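Local coordinates for replication initiator A family protein (Staphylococcus aureus CA-347, PDB 4PT7) that probably initiates replication of staphylococcal multiresistance plasmids by binding and assembling on the plasmid origin through its helix-turn-helix-type N-terminal domain, at residues Y17-P20 against K21-T25. Residues are numbered along the deposited sequence; the frame is centred on the assembly and turned at random.
Sequences YQIP and KVFFT
Pro-20 and Phe-23 meet in a local contact at a strand-to-helix turn, where the strand ending at Pro-20 turns at Lys-21 into a short, weakly bonded helix of about 22-25 within the RepA N-terminal region. The junction illustrates how a proline can close a strand and pack on the turn that follows. The backbone link is an i to i+3 bond: Phe-23 N donates to Pro-20 O over 3.0 Å. The bond is repeated one residue on, from Phe-24 N to Lys-21 O. The side chains of Pro-20 and Phe-23 run side by side, and the pyrrolidine ring spreads over one face of the Phe-23 ring; Tyr-29 and Tyr-40 meet that same phenylalanine edge-to-face. Ile-19 contributes a single methyl, CG2: chi1 of -56° places CG1 next to the backbone N and leaves CG2 opposite that N, facing the turn. There it touches both phenylalanines, at 3.7 Å from Phe-23 CD2 and 3.6 Å from Phe-24 CE1. The strand pairs antiparallel with its counterpart in the second subunit, whose Asp-45 forms a salt bridge with Lys-21 NZ; Phe-24 stacks edge-to-face on Tyr-17 of that subunit. Phe-23 also packs on Leu-94 and Pro-113, joining the turn to the body of its own chain. Its CH-pi contact is almost perfectly centred: Pro-20 CB stands 4.1 Å from the Phe-23 ring centroid, 5° off the normal.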
# COMPACT_ATOMS: atom_id res chain seq x y z
N TYR B 17 -5.60 8.44 16.52
CA TYR B 17 -5.11 7.09 16.67
C TYR B 17 -3.93 7.36 17.59
O TYR B 17 -3.20 8.33 17.38
CB TYR B 17 -4.64 6.51 15.34
CG TYR B 17 -5.78 6.12 14.45
CD1 TYR B 17 -5.85 6.58 13.13
CD2 TYR B 17 -6.81 5.30 14.92
CE1 TYR B 17 -6.93 6.24 12.31
CE2 TYR B 17 -7.89 4.95 14.11
CZ TYR B 17 -7.94 5.43 12.81
OH TYR B 17 -8.99 5.08 12.00
N GLN B 18 -3.76 6.52 18.60
CA GLN B 18 -2.70 6.70 19.58
C GLN B 18 -1.55 5.71 19.48
O GLN B 18 -1.76 4.49 19.60
CB GLN B 18 -3.28 6.61 21.01
CG GLN B 18 -4.29 7.69 21.33
CD GLN B 18 -5.01 7.44 22.66
OE1 GLN B 18 -5.16 8.36 23.47
NE2 GLN B 18 -5.44 6.21 22.89
N ILE B 19 -0.34 6.22 19.29
CA ILE B 19 0.82 5.37 19.20
C ILE B 19 1.64 5.51 20.47
O ILE B 19 1.97 6.62 20.89
CB ILE B 19 1.73 5.74 18.00
CG1 ILE B 19 0.92 5.72 16.70
CG2 ILE B 19 2.89 4.75 17.90
CD1 ILE B 19 1.68 6.26 15.50
N PRO B 20 1.96 4.38 21.13
CA PRO B 20 2.75 4.41 22.36
C PRO B 20 4.10 5.10 22.12
O PRO B 20 4.81 4.77 21.17
CB PRO B 20 2.92 2.93 22.70
CG PRO B 20 1.65 2.34 22.20
CD PRO B 20 1.45 3.02 20.86
N LYS B 21 4.44 6.04 22.99
CA LYS B 21 5.71 6.77 22.88
C LYS B 21 6.90 5.82 22.99
O LYS B 21 7.95 6.07 22.41
CB LYS B 21 5.81 7.84 23.98
CG LYS B 21 4.90 9.05 23.77
CD LYS B 21 5.35 10.23 24.66
CE LYS B 21 4.46 11.43 24.45
NZ LYS B 21 4.89 12.60 25.28
N VAL B 22 6.72 4.74 23.74
CA VAL B 22 7.78 3.76 23.90
C VAL B 22 8.23 3.21 22.53
O VAL B 22 9.35 2.72 22.40
CB VAL B 22 7.32 2.61 24.85
CG1 VAL B 22 6.19 1.83 24.21
CG2 VAL B 22 8.49 1.71 25.20
N PHE B 23 7.38 3.32 21.51
CA PHE B 23 7.74 2.83 20.18
C PHE B 23 8.80 3.72 19.54
O PHE B 23 9.37 3.37 18.51
CB PHE B 23 6.51 2.75 19.23
CG PHE B 23 5.55 1.63 19.55
CD1 PHE B 23 5.81 0.74 20.59
CD2 PHE B 23 4.38 1.47 18.81
CE1 PHE B 23 4.91 -0.29 20.89
CE2 PHE B 23 3.48 0.44 19.10
CZ PHE B 23 3.75 -0.44 20.14
N PHE B 24 9.06 4.88 20.14
CA PHE B 24 10.04 5.79 19.57
C PHE B 24 11.22 6.04 20.51
O PHE B 24 12.14 6.77 20.17
CB PHE B 24 9.40 7.14 19.22
CG PHE B 24 8.22 7.03 18.30
CD1 PHE B 24 6.94 6.84 18.80
CD2 PHE B 24 8.39 7.14 16.92
CE1 PHE B 24 5.83 6.77 17.94
CE2 PHE B 24 7.30 7.07 16.05
CZ PHE B 24 6.01 6.89 16.56
N THR B 25 11.20 5.42 21.68
CA THR B 25 12.28 5.59 22.64
C THR B 25 12.96 4.25 22.90
O THR B 25 14.19 4.16 22.81
CB THR B 25 11.76 6.15 23.99
OG1 THR B 25 10.78 5.27 24.54
CG2 THR B 25 11.14 7.53 23.78